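Local coordinates for amidohydrolase (PDB 4DZH), which binds zinc and probably deaminates adenosine-type nucleosides, with 5'-methylthioadenosine as a likely substrate, at residues F141-Q146 and G182-Q187; A148-H153 and A157-V162. One frame throughout, in Å; residues are numbered along the deposited sequence.

Interaction 1. Residues F141-Q146 and G182-Q187; sequences FFADVQ and GELHDQ. With ZN (zinc ion), chain H.
Next along the helix from Leu184, which meets Ala143 and Asp144 across the contact, the imidazole of His185 meets Asp186 OD1 and a zinc-bound water at its edge, both in the ring plane. The contact itself packs two successive outer helices of the TIM barrel, 143-152 and 174-188. His185 ND1 donates to Asp186 OD1 over 3.1 Å, nearly straight at 163°, on the anti side of the carboxylate. At the ring's other nitrogen, His185 NE2 binds the zinc ion at 2.0 Å, so the ring is pinned at both nitrogens. Leu221 O and three waters complete this second site, which is separate from the zinc bound by His79, His81, His228 and Asp316.

Leu184 reaches over with CG anti to the backbone N (chi1 -176°), and its two methyls divide the work: Leu184 CD2 lies 3.9 Å from Ala143 CB, while CD1 rests against backbone. Leu184 thus brings only methyls to the contact, which sits at the first turn of helix 143-152, behind the N-cap residue Phe142. There Leu184 CD1 approaches Ala143 O to 3.7 Å and Asp144 CA to 3.9 Å.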
ATOM      1  N   PHE A 141      -0.193  22.623  15.522  1.00 16.92           N
ATOM      2  CA  PHE A 141      -0.648  23.811  16.230  1.00 15.81           C
ATOM      3  C   PHE A 141      -1.876  23.446  17.029  1.00 20.62           C
ATOM      4  O   PHE A 141      -2.568  22.494  16.719  1.00 18.13           O
ATOM      5  CB  PHE A 141      -0.959  24.916  15.214  1.00 19.20           C
ATOM      6  CG  PHE A 141       0.227  25.285  14.344  1.00 20.78           C
ATOM      7  CD1 PHE A 141       1.222  26.120  14.829  1.00 21.56           C
ATOM      8  CD2 PHE A 141       0.323  24.801  13.054  1.00 23.46           C
ATOM      9  CE1 PHE A 141       2.319  26.465  14.054  1.00 25.19           C
ATOM     10  CE2 PHE A 141       1.412  25.138  12.257  1.00 26.05           C
ATOM     11  CZ  PHE A 141       2.407  25.974  12.772  1.00 25.23           C
ATOM     12  N   PHE A 142      -2.157  24.243  18.064  1.00 20.05           N
ATOM     13  CA  PHE A 142      -3.334  23.972  18.903  1.00 19.89           C
ATOM     14  C   PHE A 142      -3.274  22.593  19.552  1.00 17.80           C
ATOM     15  O   PHE A 142      -4.282  21.888  19.631  1.00 17.55           O
ATOM     16  CB  PHE A 142      -4.664  24.250  18.173  1.00 21.85           C
ATOM     17  CG  PHE A 142      -4.832  25.696  17.790  1.00 22.32           C
ATOM     18  CD1 PHE A 142      -4.275  26.189  16.601  1.00 21.67           C
ATOM     19  CD2 PHE A 142      -5.473  26.577  18.645  1.00 25.53           C
ATOM     20  CE1 PHE A 142      -4.392  27.521  16.273  1.00 24.72           C
ATOM     21  CE2 PHE A 142      -5.593  27.911  18.320  1.00 28.95           C
ATOM     22  CZ  PHE A 142      -5.058  28.387  17.133  1.00 29.61           C
ATOM     23  N   ALA A 143      -2.080  22.280  20.062  1.00 19.81           N
ATOM     24  CA  ALA A 143      -1.852  21.035  20.793  1.00 20.18           C
ATOM     25  C   ALA A 143      -2.781  20.911  21.985  1.00 18.30           C
ATOM     26  O   ALA A 143      -3.131  19.787  22.350  1.00 22.02           O
ATOM     27  CB  ALA A 143      -0.385  20.941  21.250  1.00 20.08           C
ATOM     28  N   ASP A 144      -3.203  22.050  22.567  1.00 19.26           N
ATOM     29  CA  ASP A 144      -4.125  22.007  23.709  1.00 22.63           C
ATOM     30  C   ASP A 144      -5.445  21.350  23.311  1.00 20.09           C
ATOM     31  O   ASP A 144      -5.979  20.471  24.004  1.00 20.48           O
ATOM     32  CB  ASP A 144      -4.345  23.399  24.322  1.00 22.04           C
ATOM     33  CG  ASP A 144      -4.885  24.439  23.329  1.00 27.48           C
ATOM     34  OD1 ASP A 144      -4.758  24.274  22.094  1.00 27.82           O
ATOM     35  OD2 ASP A 144      -5.449  25.463  23.805  1.00 34.06           O
ATOM     36  N   VAL A 145      -5.970  21.735  22.148  1.00 16.61           N
ATOM     37  CA  VAL A 145      -7.202  21.167  21.636  1.00 16.51           C
ATOM     38  C   VAL A 145      -6.982  19.695  21.296  1.00 19.11           C
ATOM     39  O   VAL A 145      -7.799  18.842  21.651  1.00 18.96           O
ATOM     40  CB  VAL A 145      -7.637  21.911  20.355  1.00 19.32           C
ATOM     41  CG1 VAL A 145      -8.799  21.205  19.692  1.00 19.08           C
ATOM     42  CG2 VAL A 145      -7.968  23.397  20.677  1.00 22.34           C
ATOM     43  N   GLN A 146      -5.840  19.383  20.680  1.00 18.08           N
ATOM     44  CA  GLN A 146      -5.587  17.995  20.318  1.00 17.52           C
ATOM     45  C   GLN A 146      -5.544  17.063  21.524  1.00 16.85           C
ATOM     46  O   GLN A 146      -6.116  15.992  21.482  1.00 16.33           O
ATOM     47  CB  GLN A 146      -4.273  17.869  19.578  1.00 17.39           C
ATOM     48  CG  GLN A 146      -4.339  18.619  18.257  1.00 17.23           C
ATOM     49  CD  GLN A 146      -3.101  18.350  17.414  1.00 16.78           C
ATOM     50  OE1 GLN A 146      -1.982  18.710  17.813  1.00 18.31           O
ATOM     51  NE2 GLN A 146      -3.298  17.733  16.250  1.00 18.83           N
ATOM     52  N   GLY A 182       4.545  25.115  28.037  1.00 26.83           N
ATOM     53  CA  GLY A 182       4.527  24.900  29.470  1.00 25.53           C
ATOM     54  C   GLY A 182       3.131  24.629  29.985  1.00 25.84           C
ATOM     55  O   GLY A 182       2.938  23.784  30.868  1.00 23.63           O
ATOM     56  N   GLU A 183       2.143  25.323  29.428  1.00 22.45           N
ATOM     57  CA  GLU A 183       0.760  25.101  29.851  1.00 25.13           C
ATOM     58  C   GLU A 183       0.312  23.680  29.481  1.00 27.19           C
ATOM     59  O   GLU A 183      -0.379  23.013  30.252  1.00 28.09           O
ATOM     60  CB  GLU A 183      -0.185  26.129  29.227  1.00 29.09           C
ATOM     61  CG  GLU A 183      -0.020  27.555  29.793  1.00 38.03           C
ATOM     62  CD  GLU A 183      -0.758  28.621  28.975  1.00 48.51           C
ATOM     63  OE1 GLU A 183      -1.767  28.293  28.306  1.00 50.75           O
ATOM     64  OE2 GLU A 183      -0.317  29.798  29.000  1.00 55.13           O
ATOM     65  N   LEU A 184       0.749  23.205  28.319  1.00 23.32           N
ATOM     66  CA  LEU A 184       0.352  21.888  27.857  1.00 21.52           C
ATOM     67  C   LEU A 184       0.923  20.840  28.788  1.00 20.39           C
ATOM     68  O   LEU A 184       0.223  19.921  29.209  1.00 22.85           O
ATOM     69  CB  LEU A 184       0.847  21.650  26.424  1.00 19.25           C
ATOM     70  CG  LEU A 184       0.400  20.321  25.806  1.00 18.25           C
ATOM     71  CD1 LEU A 184      -1.098  20.306  25.445  1.00 20.27           C
ATOM     72  CD2 LEU A 184       1.291  19.961  24.589  1.00 20.91           C
ATOM     73  N   HIS A 185       2.202  20.961  29.102  1.00 19.61           N
ATOM     74  CA  HIS A 185       2.835  20.019  30.013  1.00 22.16           C
ATOM     75  C   HIS A 185       2.176  19.979  31.401  1.00 25.58           C
ATOM     76  O   HIS A 185       1.913  18.898  31.925  1.00 26.44           O
ATOM     77  CB  HIS A 185       4.339  20.327  30.129  1.00 25.65           C
ATOM     78  CG  HIS A 185       5.000  19.615  31.267  1.00 31.86           C
ATOM     79  ND1 HIS A 185       5.023  20.125  32.549  1.00 35.44           N
ATOM     80  CD2 HIS A 185       5.627  18.412  31.327  1.00 33.40           C
ATOM     81  CE1 HIS A 185       5.646  19.273  33.348  1.00 36.37           C
ATOM     82  NE2 HIS A 185       6.013  18.223  32.634  1.00 35.59           N
ATOM     83  N   ASP A 186       1.901  21.146  31.980  1.00 27.62           N
ATOM     84  CA  ASP A 186       1.279  21.232  33.315  1.00 25.84           C
ATOM     85  C   ASP A 186      -0.136  20.611  33.314  1.00 24.77           C
ATOM     86  O   ASP A 186      -0.506  19.915  34.251  1.00 31.05           O
ATOM     87  CB  ASP A 186       1.239  22.693  33.783  1.00 32.37           C
ATOM     88  CG  ASP A 186       2.646  23.292  33.963  1.00 41.51           C
ATOM     89  OD1 ASP A 186       3.645  22.522  33.919  1.00 43.23           O
ATOM     90  OD2 ASP A 186       2.768  24.532  34.157  1.00 42.59           O
ATOM     91  N   GLN A 187      -0.918  20.843  32.257  1.00 24.53           N
ATOM     92  CA  GLN A 187      -2.293  20.324  32.167  1.00 27.61           C
ATOM     93  C   GLN A 187      -2.309  18.796  32.145  1.00 26.94           C
ATOM     94  O   GLN A 187      -3.242  18.150  32.668  1.00 29.15           O
ATOM     95  CB  GLN A 187      -2.961  20.842  30.880  1.00 31.31           C
ATOM     96  CG  GLN A 187      -4.476  20.649  30.814  1.00 40.25           C
ATOM     97  CD  GLN A 187      -5.206  21.555  31.808  1.00 49.12           C
ATOM     98  OE1 GLN A 187      -4.607  22.463  32.394  1.00 54.36           O
ATOM     99  NE2 GLN A 187      -6.499  21.319  31.989  1.00 50.70           N
TER
HETATM  100 ZN    ZN H 507       7.110  16.745  33.510  0.80 38.99          ZN
HETATM  101  O   HOH W   1       6.925  15.132  32.089  0.80 36.12           O
HETATM  102  O   HOH W   2       5.628  15.501  34.348  0.80 39.58           O
HETATM  103  O   HOH W   3       8.035  17.596  35.338  0.80 28.39           O

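Interaction 2. Residues A148-H153 and A157-V162; sequences AVYKQH and ALVGAV
Tyr150 lays one face of its ring over the methyl of Ala157, a CH-pi contact in which Ala157 CB stands 4.2 Å from the ring centroid and 27° off the normal. The methyl lies off-centre, towards the CG-CD2 bond, as the 3.7 Å from Ala157 CB to Tyr150 CD2 indicates. Val159 joins obliquely at that same carbon, its CG2 lying 4.2 Å from Tyr150 CD2. A chi1 of -74°, which sets CG anti to the carbonyl carbon, carries the ring from the helix onto the strand.

The far end of the tyrosine is polar: its OH is hydrogen-bonded to Glu138 OE1 and Asn82 ND2, fixing the ring lengthwise while the strand methyls pack against it. One turn on, His153 folds back on the end of the helix. Val149 O receives His153 ND1 at 3.0 Å and His153 N at 3.2 Å, from opposite faces of its carbonyl plane.

Tyr150, Ala157 and Val159 join the helix and second strand of the beta-alpha-beta unit 133-139, 143-152, 156-163, whose strands are part of the barrel wall. Val136 of strand 133-139 touches both Tyr150 and Ala157, and Thr121 and Ile125 of helix 114-130 also pack on the tyrosine.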
ATOM      1  N   ALA A 148      -6.965  17.433  24.374  1.00 17.20           N
ATOM      2  CA  ALA A 148      -8.334  17.293  24.883  1.00 20.04           C
ATOM      3  C   ALA A 148      -9.141  16.338  24.013  1.00 19.55           C
ATOM      4  O   ALA A 148      -9.876  15.473  24.540  1.00 18.15           O
ATOM      5  CB  ALA A 148      -9.013  18.648  24.977  1.00 19.86           C
ATOM      6  N   VAL A 149      -9.013  16.485  22.680  1.00 17.78           N
ATOM      7  CA  VAL A 149      -9.723  15.625  21.737  1.00 17.63           C
ATOM      8  C   VAL A 149      -9.305  14.175  21.849  1.00 17.70           C
ATOM      9  O   VAL A 149     -10.148  13.309  21.966  1.00 18.77           O
ATOM     10  CB  VAL A 149      -9.579  16.098  20.281  1.00 20.52           C
ATOM     11  CG1 VAL A 149     -10.166  15.073  19.328  1.00 23.45           C
ATOM     12  CG2 VAL A 149     -10.257  17.430  20.117  1.00 20.87           C
ATOM     13  N   TYR A 150      -7.996  13.911  21.869  1.00 16.82           N
ATOM     14  CA  TYR A 150      -7.535  12.542  22.077  1.00 14.36           C
ATOM     15  C   TYR A 150      -8.060  11.960  23.416  1.00 16.70           C
ATOM     16  O   TYR A 150      -8.533  10.824  23.436  1.00 15.88           O
ATOM     17  CB  TYR A 150      -6.008  12.468  22.016  1.00 13.34           C
ATOM     18  CG  TYR A 150      -5.457  12.603  20.596  1.00 11.82           C
ATOM     19  CD1 TYR A 150      -5.845  11.761  19.562  1.00 11.74           C
ATOM     20  CD2 TYR A 150      -4.504  13.573  20.314  1.00 11.82           C
ATOM     21  CE1 TYR A 150      -5.318  11.882  18.289  1.00 14.07           C
ATOM     22  CE2 TYR A 150      -3.974  13.680  19.030  1.00 14.08           C
ATOM     23  CZ  TYR A 150      -4.391  12.848  18.041  1.00 16.13           C
ATOM     24  OH  TYR A 150      -3.894  12.919  16.743  1.00 17.08           O
ATOM     25  N   LYS A 151      -7.962  12.746  24.496  1.00 16.30           N
ATOM     26  CA  LYS A 151      -8.360  12.298  25.837  1.00 17.38           C
ATOM     27  C   LYS A 151      -9.848  11.977  25.794  1.00 17.16           C
ATOM     28  O   LYS A 151     -10.265  10.919  26.255  1.00 21.00           O
ATOM     29  CB  LYS A 151      -8.081  13.376  26.863  1.00 17.76           C
ATOM     30  CG  LYS A 151      -8.481  12.952  28.283  1.00 19.25           C
ATOM     31  CD  LYS A 151      -7.709  11.708  28.708  1.00 20.92           C
ATOM     32  CE  LYS A 151      -8.054  11.292  30.176  1.00 31.20           C
ATOM     33  NZ  LYS A 151      -6.999  10.461  30.802  1.00 34.61           N
ATOM     34  N   GLN A 152     -10.655  12.859  25.206  1.00 19.08           N
ATOM     35  CA  GLN A 152     -12.123  12.629  25.165  1.00 20.83           C
ATOM     36  C   GLN A 152     -12.478  11.306  24.445  1.00 20.90           C
ATOM     37  O   GLN A 152     -13.439  10.593  24.804  1.00 23.54           O
ATOM     38  CB  GLN A 152     -12.790  13.837  24.476  1.00 25.68           C
ATOM     39  CG  GLN A 152     -14.303  13.730  24.232  1.00 37.06           C
ATOM     40  CD  GLN A 152     -14.758  14.600  23.052  1.00 45.83           C
ATOM     41  OE1 GLN A 152     -14.106  15.606  22.720  1.00 50.74           O
ATOM     42  NE2 GLN A 152     -15.874  14.203  22.399  1.00 44.62           N
ATOM     43  N   HIS A 153     -11.696  10.945  23.426  1.00 17.03           N
ATOM     44  CA  HIS A 153     -11.967   9.742  22.679  1.00 16.52           C
ATOM     45  C   HIS A 153     -11.273   8.514  23.239  1.00 15.65           C
ATOM     46  O   HIS A 153     -11.346   7.407  22.640  1.00 19.64           O
ATOM     47  CB  HIS A 153     -11.566   9.912  21.194  1.00 18.36           C
ATOM     48  CG  HIS A 153     -12.502  10.785  20.424  1.00 20.68           C
ATOM     49  ND1 HIS A 153     -12.413  12.154  20.425  1.00 22.34           N
ATOM     50  CD2 HIS A 153     -13.611  10.476  19.710  1.00 26.10           C
ATOM     51  CE1 HIS A 153     -13.400  12.659  19.697  1.00 22.37           C
ATOM     52  NE2 HIS A 153     -14.142  11.662  19.262  1.00 28.04           N
ATOM     53  N   ALA A 157      -1.783   9.302  23.070  1.00 15.48           N
ATOM     54  CA  ALA A 157      -0.978  10.223  22.270  1.00 15.14           C
ATOM     55  C   ALA A 157       0.159  10.832  23.038  1.00 15.91           C
ATOM     56  O   ALA A 157       0.020  11.226  24.198  1.00 17.03           O
ATOM     57  CB  ALA A 157      -1.861  11.349  21.750  1.00 17.07           C
ATOM     58  N   LEU A 158       1.262  10.987  22.326  1.00 12.55           N
ATOM     59  CA  LEU A 158       2.331  11.922  22.757  1.00 15.77           C
ATOM     60  C   LEU A 158       2.080  13.173  21.928  1.00 15.98           C
ATOM     61  O   LEU A 158       2.128  13.110  20.673  1.00 16.51           O
ATOM     62  CB  LEU A 158       3.713  11.324  22.439  1.00 16.05           C
ATOM     63  CG  LEU A 158       4.893  12.258  22.804  1.00 16.15           C
ATOM     64  CD1 LEU A 158       4.931  12.602  24.294  1.00 18.23           C
ATOM     65  CD2 LEU A 158       6.236  11.649  22.391  1.00 17.40           C
ATOM     66  N   VAL A 159       1.735  14.277  22.593  1.00 16.15           N
ATOM     67  CA  VAL A 159       1.267  15.478  21.893  1.00 15.82           C
ATOM     68  C   VAL A 159       2.351  16.522  21.929  1.00 15.93           C
ATOM     69  O   VAL A 159       2.847  16.881  23.006  1.00 17.24           O
ATOM     70  CB  VAL A 159      -0.019  16.033  22.539  1.00 16.32           C
ATOM     71  CG1 VAL A 159      -0.426  17.348  21.868  1.00 17.99           C
ATOM     72  CG2 VAL A 159      -1.144  15.017  22.413  1.00 17.14           C
ATOM     73  N   GLY A 160       2.748  16.983  20.753  1.00 13.23           N
ATOM     74  CA  GLY A 160       3.838  17.949  20.715  1.00 18.53           C
ATOM     75  C   GLY A 160       3.414  19.405  20.752  1.00 17.50           C
ATOM     76  O   GLY A 160       2.451  19.801  20.075  1.00 19.92           O
ATOM     77  N   ALA A 161       4.184  20.208  21.478  1.00 17.32           N
ATOM     78  CA  ALA A 161       3.996  21.644  21.518  1.00 18.82           C
ATOM     79  C   ALA A 161       4.951  22.239  20.481  1.00 18.08           C
ATOM     80  O   ALA A 161       6.178  22.169  20.620  1.00 21.51           O
ATOM     81  CB  ALA A 161       4.342  22.177  22.949  1.00 18.99           C
ATOM     82  N   VAL A 162       4.386  22.765  19.400  1.00 19.31           N
ATOM     83  CA  VAL A 162       5.204  23.337  18.326  1.00 19.59           C
ATOM     84  C   VAL A 162       6.060  24.522  18.796  1.00 17.77           C
ATOM     85  O   VAL A 162       5.550  25.438  19.479  1.00 20.22           O
ATOM     86  CB  VAL A 162       4.310  23.822  17.133  1.00 24.04           C
ATOM     87  CG1 VAL A 162       5.152  24.508  16.062  1.00 24.14           C
ATOM     88  CG2 VAL A 162       3.514  22.681  16.516  1.00 22.15           C
TER

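How the interactions relate
Both contacts use helix 143-152, interaction 1 at its first turn and interaction 2 towards its end, and their centres lie about 8 Å apart. Strand 156-163 connects them: Ala143 CB is 3.6 Å from Val159 CG1, and Leu184 CD2 is 3.8 Å from Val159 O. Interaction 1 is helix against helix, while interaction 2 is helix against strand. All three touching residues of interaction 2 are buried, whereas in interaction 1 Asp144 is partly exposed. Chemistry differs accordingly: aliphatic packing beside the zinc ligand His185 in 182-187, against an aromatic face on methyls, with a polar tip bound outside the contact, in 148-153.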